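PDB 4CN9: proximal thread matrix protein 1 from Mytilus galloprovincialis, which binds collagen as a matrix protein of the mussel byssus, with two von Willebrand factor type A domains and bound zinc. Local coordinates for residues A[218-223]-A[241-246]; A[247-252]-A[432-437]; A[300-305]-A[365-370]; A[313-318]-A[322-327]; A[400-405]-A[417-422]. All blocks are in the same frame, centred on the assembly; numbering follows the deposited sequence.

Contacts 3, 4 and 5 lie in the second von Willebrand factor type A domain. Contact 3 spans two strands of its six-stranded sheet. Contact 5 joins edge strand 417-420 to the loop before helix 404-410; its centre is about 13 Å from that of contact 3, and the two touch at Phe-402. Contact 4 is centred about 18 Å from contact 3. Along the chain, contact 1 closes first; contact 2 then encloses the other three. It packs on contact 5 (Val-433 and Leu-436 on Phe-418) and contact 3 (Ala-437 on Ile-366). Segments 241-246 and 247-252 adjoin and carry the chain between domains. Disulfides join Cys-245 to Cys-441, Cys-249 to Cys-438 and Cys-242 to Cys-50.

Contact 1 of 5, residues A[218-223]-A[241-246]; sequences KNYVLT and ACEVCV
Tyr-220 points its hydroxyl end at the side chain of Glu-243. The two side chains cross at about a right angle, and the ring and carboxylate planes stand 84° apart. The touching atoms are OH of Tyr-220 and CG of Glu-243, at 3.5 Å. CB of Glu-243 follows at 3.9 Å from the same Tyr-220 OH. This is contact of the phenol with the aliphatic part of the glutamate. With CG of Tyr-220 anti to the carbonyl carbon (chi1 -74°), the ring reaches out to strand 243-247. The chain of Glu-243 bends at chi2 (77°), which turns the carboxylate away from the tyrosine. Cys-245 approaches the hydroxyl as well, with its SG 4.0 Å from Tyr-220 OH. That sulfur is in a disulfide with Cys-441.

The contact joins two sheets. Tyr-220 ends a short 3-10 turn just before strand 221-224, the edge strand of the six-stranded sheet in the first von Willebrand factor type A domain. Glu-243 and Cys-245 lie on strand 243-247, which follows helix 234-241 and pairs with strand 439-447 in a small antiparallel sheet. The Tyr-220 ring packs on Leu-240 of helix 234-241 and on Thr-196 and Ile-198 of strand 195-202. Glu-243 touches Cys-441 and Pro-443 of strand 439-447, and the nearby Cys-242 is in a disulfide with Cys-50.

Contact 2 of 5, residues A[247-252]-A[432-437]; sequences VDCAGH and DVVKLA
A disulfide-linked turn meets the last helix of the second von Willebrand factor type A domain here, through Val-247 and Cys-249 on one side and Val-434 and Lys-435 on the other. CG2 of Val-247 lies 3.9 Å from the backbone O of Lys-435. It is a methyl against a carbonyl oxygen. The other branch of Val-247, CG1, lies opposite its own backbone N (chi1 173°), which leaves CG2 as the branch that meets the helix. Two residues on, SG of Cys-249 packs against CG1 of Val-434 at 4.3 Å. The same sulfur is in a disulfide with Cys-438, just past the end of helix 430-437.

Cys-249 is the second residue of a type I beta turn from Asp-248 to Gly-251. An Asx turn overlaps it: Ala-250 N donates to Asp-248 OD1 at 2.9 Å. The donor comes from above the carboxylate plane, 54° out of it. A backbone bond from Gly-251 N to Asp-248 O, 3.3 Å long, closes the beta turn. The loop connects strand 243-247 to strand 253-260, the first strand of the domain. Backbone bonds also tie Asp-248 to Cys-438 and Cys-249 to Asn-288.

Contact 3 of 5, residues A[300-305]-A[365-370]; sequences VTFADR and VILLTD
Phe-302 makes the contact from the first segment, reaching Leu-367, Leu-368 and Thr-369. The segment begins on strand 295-302 with Val-300, whose side chain packs on helix 338-349. Thr-301 follows, and its OG1 bonds to Gln-309 on the adjacent antiparallel strand 306-310. Next comes Phe-302. With CG between the backbone N and the carbonyl carbon (chi1 56°), its ring extends toward strand 362-369. The side chains of Phe-302 and Thr-369 run roughly perpendicular, and Thr-369 OG1 meets the ring edge in its plane, 3.9 Å from Phe-302 CE1. Phe-302 CZ comes to 3.4 Å from the backbone O of Leu-368, which approaches the ring obliquely. Phe-302 CE2 packs against CG of Leu-367 at 4.3 Å, also obliquely. After Phe-302 the chain leaves the strand. Arg-305 NH1 folds back onto Asp-304 O at 2.9 Å, and the acceptor lies near the guanidinium plane.

The short strand axes run nearly parallel, 24° apart and 9.2 Å at closest approach. Strand 253-260 lies between them in the sheet of the second von Willebrand factor type A domain, and its Val-258 also touches Phe-302. Just after strand 362-369, Asp-370 bonds to Ser-264 OG and, through its N, to Asp-260 OD2. These residues probably correspond to the MIDAS positions of the first domain. The contact is buried; the ring meets one leucine side chain and two oxygens, Leu-368 O and Thr-369 OG1. Thr-369 OG1 is hydrogen-bonded to Gly-371 O, so its place at the ring edge does not leave it without a polar partner.

Contact 4 of 5, residues A[313-318]-A[322-327]; sequences KDYSSK and KGAIDK. With SO4 (sulfate ion), chain G.
Tyr-315 brings the CE2 side of its ring up to the methyl of Ala-324. Ring atom CE2 of Tyr-315 is 3.4 Å from Ala-324 CB, and the methyl comes at the ring obliquely. Tyr-315 carries its CG beside the backbone N (chi1 -56°), and the ring leans toward the helix. Asp-314 CB sits over one face of the ring, offset toward the rim. A water links the Tyr-315 hydroxyl to Lys-327: it is 3.0 Å from Tyr-315 OH and accepts from Lys-327 NZ at 3.0 Å.

A second link lies in the first turn of the helix. Lys-322 N donates to Lys-318 O at 2.8 Å, in a nearly straight bond (171°). The side chain of Lys-322 packs beside this acceptor, with CG 3.1 Å from Lys-318 O. Its chain bends at chi3, and its amine forms a salt bridge with Asp-285. Lys-318 NZ bonds instead to Phe-287 O. Ser-317 is the N-cap, and its OG caps the helix by accepting from Asp-320 N. At the start of the loop, Lys-313 N donates to a sulfate oxygen, O2, at 3.0 Å; Lys-308 also binds this ion, which probably came from the crystallisation liquor.

The loop connects strand 306-310 to helix 318-327. Phe-310 of that strand meets the Tyr-315 ring edge to face and also touches Ala-324. Helix 272-285 packs along the helix through Lys-318, Lys-322 and Ile-325.

Contact 5 of 5, residues A[400-405]-A[417-422]; sequences TGFLKS and VFTTSS
Phe-402 has its CG between the backbone N and the carbonyl carbon (chi1 69°), which directs the ring at Thr-419. In Thr-419 it is OG1 that takes the equivalent place (chi1 63°), while CG2, beside the backbone N, faces the ring. Both residues belong to the beta-alpha-beta unit formed by strand 391-398, helix 404-410 and strand 417-420, in the second von Willebrand factor type A domain. Strand 417-420 is the edge strand of the six-stranded sheet. Phe-402 precedes the helix, and Leu-403 is at its N-cap position.

The side chains of Phe-402 and Thr-419 stand nearly square to each other. Ring atom CZ of Phe-402 is 3.5 Å from Thr-419 CG2, and CE2 of Phe-402 is 3.6 Å from the same methyl. The methyl meets the ring obliquely. Leu-407, on the helix, packs against Phe-402, Val-417 and Thr-419. At the far end of the strand, the hydroxyl of Thr-420 bonds within its own segment. The Thr-420 OG1 donates to Ser-422 O at 3.1 Å, from 48° above the carbonyl plane. At the other end, the extended chain of Lys-404 reaches Val-417, with Lys-404 CE 4.3 Å from Val-417 CG1.

Contact 1 of 5, residues A[218-223]-A[241-246]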
# COMPACT_ATOMS: atom_id res chain seq x y z
N LYS A 218 -3.81 -0.81 1.52
CA LYS A 218 -5.14 -0.74 2.11
C LYS A 218 -5.27 0.33 3.19
O LYS A 218 -6.33 0.94 3.31
CB LYS A 218 -5.54 -2.09 2.70
CG LYS A 218 -5.75 -3.18 1.68
CD LYS A 218 -5.94 -4.52 2.41
CE LYS A 218 -6.18 -5.66 1.45
NZ LYS A 218 -6.11 -6.97 2.16
N ASN A 219 -4.22 0.57 3.97
CA ASN A 219 -4.34 1.62 4.98
C ASN A 219 -4.08 3.04 4.47
O ASN A 219 -4.06 3.97 5.25
CB ASN A 219 -3.55 1.33 6.26
CG ASN A 219 -2.13 0.91 6.01
OD1 ASN A 219 -1.50 1.29 5.02
ND2 ASN A 219 -1.59 0.12 6.95
N TYR A 220 -3.91 3.19 3.15
CA TYR A 220 -3.94 4.52 2.54
C TYR A 220 -5.36 4.90 2.09
O TYR A 220 -5.55 5.89 1.36
CB TYR A 220 -3.00 4.55 1.33
CG TYR A 220 -1.53 4.58 1.68
CD1 TYR A 220 -0.95 3.55 2.43
CD2 TYR A 220 -0.72 5.62 1.25
CE1 TYR A 220 0.39 3.58 2.74
CE2 TYR A 220 0.63 5.65 1.57
CZ TYR A 220 1.18 4.63 2.30
OH TYR A 220 2.53 4.66 2.60
N VAL A 221 -6.34 4.11 2.51
CA VAL A 221 -7.75 4.43 2.27
C VAL A 221 -8.36 4.98 3.55
O VAL A 221 -8.29 4.33 4.60
CB VAL A 221 -8.56 3.20 1.85
CG1 VAL A 221 -10.05 3.58 1.70
CG2 VAL A 221 -8.02 2.60 0.56
N LEU A 222 -8.94 6.17 3.47
CA LEU A 222 -9.61 6.79 4.61
C LEU A 222 -11.08 6.97 4.28
O LEU A 222 -11.44 7.27 3.15
CB LEU A 222 -8.96 8.12 4.93
CG LEU A 222 -7.46 8.05 5.22
CD1 LEU A 222 -6.91 9.44 5.35
CD2 LEU A 222 -7.16 7.24 6.46
N THR A 223 -11.94 6.76 5.27
CA THR A 223 -13.38 6.86 5.05
C THR A 223 -14.03 7.75 6.11
O THR A 223 -13.55 7.86 7.23
CB THR A 223 -14.07 5.47 5.08
OG1 THR A 223 -13.92 4.89 6.38
CG2 THR A 223 -13.45 4.54 4.05
N ALA A 241 0.72 11.14 3.38
CA ALA A 241 1.38 11.88 2.31
C ALA A 241 2.85 12.06 2.63
O ALA A 241 3.68 12.13 1.72
CB ALA A 241 0.73 13.24 2.12
N CYS A 242 3.16 12.13 3.92
CA CYS A 242 4.53 12.38 4.34
C CYS A 242 5.28 11.07 4.64
O CYS A 242 6.39 11.10 5.15
CB CYS A 242 4.54 13.26 5.59
SG CYS A 242 5.81 14.54 5.57
N GLU A 243 4.64 9.94 4.34
CA GLU A 243 5.29 8.65 4.48
C GLU A 243 6.21 8.44 3.28
O GLU A 243 5.75 8.41 2.14
CB GLU A 243 4.24 7.54 4.54
CG GLU A 243 4.77 6.16 4.88
CD GLU A 243 5.09 5.98 6.36
OE1 GLU A 243 4.80 6.89 7.16
OE2 GLU A 243 5.62 4.91 6.72
N VAL A 244 7.51 8.33 3.51
CA VAL A 244 8.42 8.11 2.39
C VAL A 244 8.85 6.65 2.36
O VAL A 244 9.44 6.14 3.31
CB VAL A 244 9.64 9.03 2.44
CG1 VAL A 244 10.56 8.75 1.26
CG2 VAL A 244 9.19 10.49 2.44
N CYS A 245 8.53 5.98 1.26
CA CYS A 245 8.82 4.56 1.11
C CYS A 245 9.83 4.39 -0.01
O CYS A 245 9.57 4.85 -1.12
CB CYS A 245 7.52 3.80 0.79
SG CYS A 245 6.37 3.55 2.20
N VAL A 246 10.98 3.77 0.27
CA VAL A 246 11.99 3.48 -0.77
C VAL A 246 12.40 2.01 -0.75
O VAL A 246 12.16 1.31 0.24
CB VAL A 246 13.28 4.30 -0.56
CG1 VAL A 246 12.98 5.78 -0.49
CG2 VAL A 246 14.03 3.83 0.69

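Contact 2 of 5, residues A[247-252]-A[432-437]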
# COMPACT_ATOMS: atom_id res chain seq x y z
N VAL A 247 13.01 1.54 -1.83
CA VAL A 247 13.57 0.20 -1.85
C VAL A 247 15.00 0.23 -1.27
O VAL A 247 15.90 0.84 -1.85
CB VAL A 247 13.62 -0.40 -3.26
CG1 VAL A 247 14.37 -1.75 -3.25
CG2 VAL A 247 12.23 -0.58 -3.81
N ASP A 248 15.20 -0.40 -0.12
CA ASP A 248 16.51 -0.38 0.54
C ASP A 248 16.85 -1.70 1.23
O ASP A 248 16.46 -1.93 2.38
CB ASP A 248 16.56 0.76 1.56
CG ASP A 248 17.95 0.93 2.19
OD1 ASP A 248 18.91 0.27 1.73
OD2 ASP A 248 18.08 1.72 3.15
N CYS A 249 17.58 -2.55 0.52
CA CYS A 249 18.01 -3.84 1.04
C CYS A 249 19.13 -3.75 2.07
O CYS A 249 19.64 -4.78 2.54
CB CYS A 249 18.46 -4.75 -0.11
SG CYS A 249 17.16 -5.17 -1.28
N ALA A 250 19.52 -2.53 2.42
CA ALA A 250 20.54 -2.34 3.44
C ALA A 250 19.97 -1.63 4.66
O ALA A 250 20.70 -1.13 5.50
CB ALA A 250 21.71 -1.55 2.88
N GLY A 251 18.65 -1.59 4.77
CA GLY A 251 18.03 -0.87 5.86
C GLY A 251 17.90 -1.74 7.09
O GLY A 251 18.36 -2.88 7.11
N HIS A 252 17.29 -1.20 8.13
CA HIS A 252 16.92 -2.01 9.27
C HIS A 252 15.51 -2.54 9.01
O HIS A 252 14.57 -1.76 8.77
CB HIS A 252 16.99 -1.20 10.56
CG HIS A 252 18.38 -0.79 10.95
ND1 HIS A 252 19.06 -1.35 12.00
CD2 HIS A 252 19.22 0.13 10.41
CE1 HIS A 252 20.25 -0.80 12.10
NE2 HIS A 252 20.38 0.10 11.15
N ASP A 432 10.40 -9.27 -8.02
CA ASP A 432 9.29 -8.46 -7.53
C ASP A 432 9.10 -8.66 -6.03
O ASP A 432 8.83 -7.70 -5.31
CB ASP A 432 8.00 -8.80 -8.28
CG ASP A 432 7.97 -8.22 -9.68
OD1 ASP A 432 8.72 -7.25 -9.94
OD2 ASP A 432 7.20 -8.73 -10.53
N VAL A 433 9.26 -9.88 -5.54
CA VAL A 433 9.08 -10.11 -4.11
C VAL A 433 10.19 -9.44 -3.30
O VAL A 433 9.91 -8.83 -2.29
CB VAL A 433 8.92 -11.61 -3.76
CG1 VAL A 433 8.99 -11.83 -2.25
CG2 VAL A 433 7.60 -12.13 -4.31
N VAL A 434 11.43 -9.54 -3.77
CA VAL A 434 12.57 -8.87 -3.12
C VAL A 434 12.38 -7.35 -3.01
O VAL A 434 12.68 -6.77 -1.96
CB VAL A 434 13.90 -9.22 -3.84
CG1 VAL A 434 15.03 -8.32 -3.38
CG2 VAL A 434 14.27 -10.69 -3.61
N LYS A 435 11.88 -6.72 -4.07
CA LYS A 435 11.65 -5.27 -4.04
C LYS A 435 10.68 -4.90 -2.94
O LYS A 435 10.82 -3.86 -2.32
CB LYS A 435 11.09 -4.74 -5.37
CG LYS A 435 12.10 -4.64 -6.51
CD LYS A 435 11.41 -4.06 -7.75
CE LYS A 435 12.29 -4.17 -9.00
NZ LYS A 435 11.58 -3.67 -10.22
N LEU A 436 9.68 -5.75 -2.71
CA LEU A 436 8.76 -5.51 -1.60
C LEU A 436 9.40 -5.86 -0.25
O LEU A 436 9.27 -5.12 0.72
CB LEU A 436 7.47 -6.31 -1.80
CG LEU A 436 6.71 -6.00 -3.10
CD1 LEU A 436 5.47 -6.85 -3.23
CD2 LEU A 436 6.36 -4.53 -3.18
N ALA A 437 10.10 -7.00 -0.16
CA ALA A 437 10.76 -7.38 1.08
C ALA A 437 11.75 -6.30 1.52
O ALA A 437 11.93 -6.08 2.72
CB ALA A 437 11.47 -8.72 0.93

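Contact 3 of 5, residues A[300-305]-A[365-370]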
# COMPACT_ATOMS: atom_id res chain seq x y z
N VAL A 300 7.91 -18.82 10.77
CA VAL A 300 6.72 -19.48 11.33
C VAL A 300 6.22 -20.41 10.24
O VAL A 300 6.16 -20.03 9.08
CB VAL A 300 5.62 -18.46 11.66
CG1 VAL A 300 4.33 -19.15 12.10
CG2 VAL A 300 6.09 -17.50 12.74
N THR A 301 5.88 -21.64 10.60
CA THR A 301 5.25 -22.54 9.66
C THR A 301 3.84 -22.89 10.11
O THR A 301 3.51 -22.78 11.31
CB THR A 301 6.06 -23.83 9.46
OG1 THR A 301 6.24 -24.48 10.71
CG2 THR A 301 7.42 -23.51 8.87
N PHE A 302 3.01 -23.31 9.16
CA PHE A 302 1.64 -23.71 9.47
C PHE A 302 1.23 -24.97 8.71
O PHE A 302 1.64 -25.20 7.58
CB PHE A 302 0.64 -22.58 9.25
CG PHE A 302 0.67 -21.98 7.87
CD1 PHE A 302 -0.12 -22.50 6.86
CD2 PHE A 302 1.46 -20.87 7.59
CE1 PHE A 302 -0.10 -21.96 5.59
CE2 PHE A 302 1.48 -20.31 6.33
CZ PHE A 302 0.71 -20.85 5.32
N ALA A 303 0.47 -25.81 9.40
CA ALA A 303 -0.17 -26.97 8.79
C ALA A 303 -1.56 -26.99 9.42
O ALA A 303 -2.34 -26.10 9.16
CB ALA A 303 0.61 -28.24 9.06
N ASP A 304 -1.87 -27.96 10.27
CA ASP A 304 -3.15 -27.85 10.99
C ASP A 304 -3.13 -26.69 11.98
O ASP A 304 -4.15 -26.07 12.24
CB ASP A 304 -3.51 -29.15 11.71
CG ASP A 304 -2.40 -29.66 12.57
OD1 ASP A 304 -1.22 -29.56 12.15
OD2 ASP A 304 -2.71 -30.14 13.67
N ARG A 305 -1.95 -26.41 12.55
CA ARG A 305 -1.79 -25.29 13.49
C ARG A 305 -0.51 -24.57 13.11
O ARG A 305 0.02 -24.83 12.04
CB ARG A 305 -1.75 -25.80 14.93
CG ARG A 305 -3.06 -26.44 15.42
CD ARG A 305 -4.18 -25.41 15.55
NE ARG A 305 -5.44 -25.99 16.08
CZ ARG A 305 -6.45 -26.44 15.33
NH1 ARG A 305 -6.39 -26.42 14.01
NH2 ARG A 305 -7.54 -26.92 15.92
N VAL A 365 5.97 -9.33 6.59
CA VAL A 365 5.64 -10.75 6.54
C VAL A 365 5.58 -11.17 5.09
O VAL A 365 4.93 -10.53 4.26
CB VAL A 365 4.26 -11.06 7.19
CG1 VAL A 365 3.77 -12.45 6.75
CG2 VAL A 365 4.35 -10.97 8.70
N ILE A 366 6.26 -12.26 4.77
CA ILE A 366 6.12 -12.87 3.47
C ILE A 366 5.46 -14.22 3.71
O ILE A 366 6.05 -15.10 4.32
CB ILE A 366 7.46 -13.10 2.79
CG1 ILE A 366 8.19 -11.77 2.60
CG2 ILE A 366 7.26 -13.79 1.45
CD1 ILE A 366 9.62 -11.92 2.19
N LEU A 367 4.23 -14.37 3.23
CA LEU A 367 3.46 -15.59 3.43
C LEU A 367 3.38 -16.40 2.14
O LEU A 367 3.14 -15.84 1.04
CB LEU A 367 2.06 -15.26 3.93
CG LEU A 367 1.19 -16.45 4.35
CD1 LEU A 367 0.34 -16.10 5.57
CD2 LEU A 367 0.33 -16.92 3.21
N LEU A 368 3.56 -17.71 2.27
CA LEU A 368 3.49 -18.64 1.16
C LEU A 368 2.53 -19.79 1.50
O LEU A 368 2.67 -20.42 2.55
CB LEU A 368 4.88 -19.23 0.88
CG LEU A 368 6.00 -18.38 0.26
CD1 LEU A 368 7.26 -18.33 1.13
CD2 LEU A 368 6.33 -18.97 -1.13
N THR A 369 1.56 -20.06 0.63
CA THR A 369 0.63 -21.18 0.86
C THR A 369 0.26 -21.92 -0.42
O THR A 369 0.20 -21.33 -1.51
CB THR A 369 -0.67 -20.71 1.54
OG1 THR A 369 -1.44 -21.85 1.95
CG2 THR A 369 -1.50 -19.84 0.59
N ASP A 370 0.00 -23.22 -0.27
CA ASP A 370 -0.50 -24.06 -1.33
C ASP A 370 -1.91 -24.60 -1.01
O ASP A 370 -2.41 -25.48 -1.69
CB ASP A 370 0.47 -25.23 -1.61
CG ASP A 370 0.16 -26.51 -0.81
OD1 ASP A 370 -0.29 -26.46 0.37
OD2 ASP A 370 0.39 -27.62 -1.37

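Contact 4 of 5, residues A[313-318]-A[322-327]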
# COMPACT_ATOMS: atom_id res chain seq x y z
N LYS A 313 15.68 -12.91 16.94
CA LYS A 313 16.93 -12.74 17.69
C LYS A 313 17.78 -14.01 17.77
O LYS A 313 18.86 -13.99 18.40
CB LYS A 313 16.63 -12.23 19.09
CG LYS A 313 16.24 -10.77 19.14
CD LYS A 313 17.45 -9.88 18.88
CE LYS A 313 17.07 -8.39 18.83
NZ LYS A 313 18.09 -7.60 18.09
N ASP A 314 17.32 -15.10 17.16
CA ASP A 314 18.05 -16.37 17.21
C ASP A 314 19.37 -16.34 16.42
O ASP A 314 20.38 -16.90 16.87
CB ASP A 314 17.21 -17.53 16.67
CG ASP A 314 16.27 -18.12 17.71
OD1 ASP A 314 16.34 -17.74 18.90
OD2 ASP A 314 15.49 -19.01 17.33
N TYR A 315 19.35 -15.72 15.25
CA TYR A 315 20.49 -15.77 14.35
C TYR A 315 20.90 -14.41 13.83
O TYR A 315 20.06 -13.54 13.58
CB TYR A 315 20.18 -16.67 13.17
CG TYR A 315 19.76 -18.06 13.53
CD1 TYR A 315 20.69 -18.98 14.03
CD2 TYR A 315 18.45 -18.48 13.36
CE1 TYR A 315 20.31 -20.27 14.36
CE2 TYR A 315 18.06 -19.77 13.69
CZ TYR A 315 18.99 -20.66 14.19
OH TYR A 315 18.62 -21.94 14.50
N SER A 316 22.21 -14.21 13.66
CA SER A 316 22.69 -12.97 13.07
C SER A 316 23.43 -13.16 11.74
O SER A 316 23.61 -12.19 11.01
CB SER A 316 23.58 -12.20 14.07
OG SER A 316 24.65 -13.00 14.53
N SER A 317 23.84 -14.38 11.40
CA SER A 317 24.53 -14.62 10.13
C SER A 317 23.60 -15.21 9.07
O SER A 317 22.68 -15.96 9.38
CB SER A 317 25.76 -15.54 10.31
OG SER A 317 25.38 -16.89 10.46
N LYS A 318 23.89 -14.91 7.81
CA LYS A 318 23.12 -15.42 6.70
C LYS A 318 23.24 -16.92 6.64
O LYS A 318 22.28 -17.63 6.38
CB LYS A 318 23.62 -14.82 5.39
CG LYS A 318 23.10 -13.44 5.11
CD LYS A 318 23.58 -12.95 3.77
CE LYS A 318 23.44 -11.45 3.66
NZ LYS A 318 23.93 -10.97 2.36
N LYS A 322 20.02 -19.29 6.77
CA LYS A 322 19.73 -20.23 5.69
C LYS A 322 19.76 -21.69 6.14
O LYS A 322 18.93 -22.47 5.72
CB LYS A 322 20.69 -20.00 4.53
CG LYS A 322 20.56 -18.60 3.96
CD LYS A 322 21.37 -18.40 2.69
CE LYS A 322 22.85 -18.53 2.90
NZ LYS A 322 23.54 -18.51 1.58
N GLY A 323 20.72 -22.06 6.98
CA GLY A 323 20.77 -23.41 7.50
C GLY A 323 19.58 -23.71 8.41
O GLY A 323 19.11 -24.84 8.45
N ALA A 324 19.10 -22.70 9.13
CA ALA A 324 17.92 -22.91 9.97
C ALA A 324 16.67 -23.14 9.12
O ALA A 324 15.83 -24.00 9.44
CB ALA A 324 17.72 -21.72 10.91
N ILE A 325 16.56 -22.39 8.03
CA ILE A 325 15.44 -22.59 7.10
C ILE A 325 15.44 -24.02 6.57
O ILE A 325 14.40 -24.68 6.49
CB ILE A 325 15.52 -21.57 5.94
CG1 ILE A 325 15.08 -20.19 6.44
CG2 ILE A 325 14.65 -22.01 4.78
CD1 ILE A 325 15.47 -19.06 5.55
N ASP A 326 16.63 -24.52 6.24
CA ASP A 326 16.77 -25.83 5.64
C ASP A 326 16.44 -27.00 6.57
O ASP A 326 16.04 -28.07 6.11
CB ASP A 326 18.18 -26.00 5.08
CG ASP A 326 18.26 -25.63 3.62
OD1 ASP A 326 17.21 -25.62 2.95
OD2 ASP A 326 19.37 -25.33 3.14
N LYS A 327 16.61 -26.79 7.87
CA LYS A 327 16.30 -27.80 8.87
C LYS A 327 14.81 -27.97 9.15
O LYS A 327 14.39 -28.95 9.78
CB LYS A 327 17.02 -27.47 10.19
CG LYS A 327 18.49 -27.83 10.21
CD LYS A 327 19.11 -27.60 11.59
CE LYS A 327 20.55 -27.12 11.47
NZ LYS A 327 21.14 -26.72 12.78
S SO4 G . 12.81 -14.31 19.95
O1 SO4 G . 12.19 -15.64 19.91
O2 SO4 G . 13.81 -14.20 18.88
O3 SO4 G . 13.47 -14.10 21.23
O4 SO4 G . 11.74 -13.34 19.77
O HOH W 1 20.76 -23.92 13.76

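Contact 5 of 5, residues A[400-405]-A[417-422]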
# COMPACT_ATOMS: atom_id res chain seq x y z
N THR A 400 -2.60 -25.07 -7.41
CA THR A 400 -4.03 -24.90 -7.67
C THR A 400 -4.87 -25.12 -6.41
O THR A 400 -6.09 -25.13 -6.48
CB THR A 400 -4.56 -25.88 -8.74
OG1 THR A 400 -4.40 -27.23 -8.26
CG2 THR A 400 -3.82 -25.71 -10.06
N GLY A 401 -4.21 -25.29 -5.27
CA GLY A 401 -4.92 -25.56 -4.03
C GLY A 401 -5.26 -24.34 -3.18
O GLY A 401 -6.06 -24.45 -2.26
N PHE A 402 -4.65 -23.20 -3.47
CA PHE A 402 -4.89 -22.00 -2.68
C PHE A 402 -6.06 -21.21 -3.24
O PHE A 402 -6.55 -21.46 -4.35
CB PHE A 402 -3.63 -21.12 -2.65
CG PHE A 402 -3.32 -20.50 -3.97
CD1 PHE A 402 -2.54 -21.16 -4.89
CD2 PHE A 402 -3.85 -19.26 -4.30
CE1 PHE A 402 -2.26 -20.58 -6.13
CE2 PHE A 402 -3.59 -18.69 -5.53
CZ PHE A 402 -2.80 -19.36 -6.45
N LEU A 403 -6.51 -20.23 -2.46
CA LEU A 403 -7.55 -19.31 -2.89
C LEU A 403 -7.01 -17.89 -2.95
O LEU A 403 -6.49 -17.36 -1.95
CB LEU A 403 -8.74 -19.34 -1.93
CG LEU A 403 -9.55 -20.63 -1.93
CD1 LEU A 403 -10.54 -20.60 -0.78
CD2 LEU A 403 -10.26 -20.77 -3.26
N LYS A 404 -7.15 -17.26 -4.11
CA LYS A 404 -6.61 -15.93 -4.34
C LYS A 404 -7.32 -14.87 -3.51
O LYS A 404 -6.73 -13.84 -3.16
CB LYS A 404 -6.72 -15.58 -5.83
CG LYS A 404 -6.01 -14.28 -6.17
CD LYS A 404 -5.84 -14.08 -7.66
CE LYS A 404 -5.03 -12.81 -7.92
NZ LYS A 404 -5.01 -12.44 -9.36
N SER A 405 -8.59 -15.10 -3.22
CA SER A 405 -9.36 -14.21 -2.36
C SER A 405 -8.68 -14.03 -1.00
O SER A 405 -8.59 -12.93 -0.46
CB SER A 405 -10.75 -14.81 -2.13
OG SER A 405 -10.61 -16.19 -1.87
N VAL A 417 0.35 -9.37 -4.02
CA VAL A 417 -0.15 -10.73 -4.18
C VAL A 417 0.48 -11.39 -5.42
O VAL A 417 0.46 -10.83 -6.52
CB VAL A 417 -1.69 -10.74 -4.37
CG1 VAL A 417 -2.19 -12.12 -4.81
CG2 VAL A 417 -2.38 -10.30 -3.12
N PHE A 418 1.01 -12.59 -5.24
CA PHE A 418 1.69 -13.30 -6.31
C PHE A 418 1.18 -14.73 -6.37
O PHE A 418 0.91 -15.33 -5.33
CB PHE A 418 3.20 -13.32 -6.07
CG PHE A 418 3.83 -11.97 -6.02
CD1 PHE A 418 3.88 -11.26 -4.83
CD2 PHE A 418 4.35 -11.40 -7.16
CE1 PHE A 418 4.46 -10.00 -4.78
CE2 PHE A 418 4.92 -10.14 -7.13
CZ PHE A 418 4.98 -9.44 -5.94
N THR A 419 1.04 -15.25 -7.59
CA THR A 419 0.61 -16.63 -7.80
C THR A 419 1.49 -17.28 -8.87
O THR A 419 1.93 -16.62 -9.82
CB THR A 419 -0.89 -16.74 -8.23
OG1 THR A 419 -1.09 -16.10 -9.50
CG2 THR A 419 -1.83 -16.09 -7.21
N THR A 420 1.80 -18.56 -8.69
CA THR A 420 2.54 -19.33 -9.70
C THR A 420 1.94 -20.72 -9.77
O THR A 420 1.41 -21.22 -8.78
CB THR A 420 4.09 -19.42 -9.40
OG1 THR A 420 4.34 -20.18 -8.21
CG2 THR A 420 4.71 -18.04 -9.23
N SER A 421 2.04 -21.37 -10.92
CA SER A 421 1.45 -22.69 -11.09
C SER A 421 2.28 -23.78 -10.41
O SER A 421 1.76 -24.84 -10.07
CB SER A 421 1.34 -23.01 -12.58
OG SER A 421 2.63 -22.98 -13.15
N SER A 422 3.57 -23.53 -10.22
CA SER A 422 4.43 -24.54 -9.62
C SER A 422 5.54 -23.91 -8.83
O SER A 422 5.87 -22.73 -9.00
CB SER A 422 5.06 -25.44 -10.69
OG SER A 422 6.10 -24.77 -11.36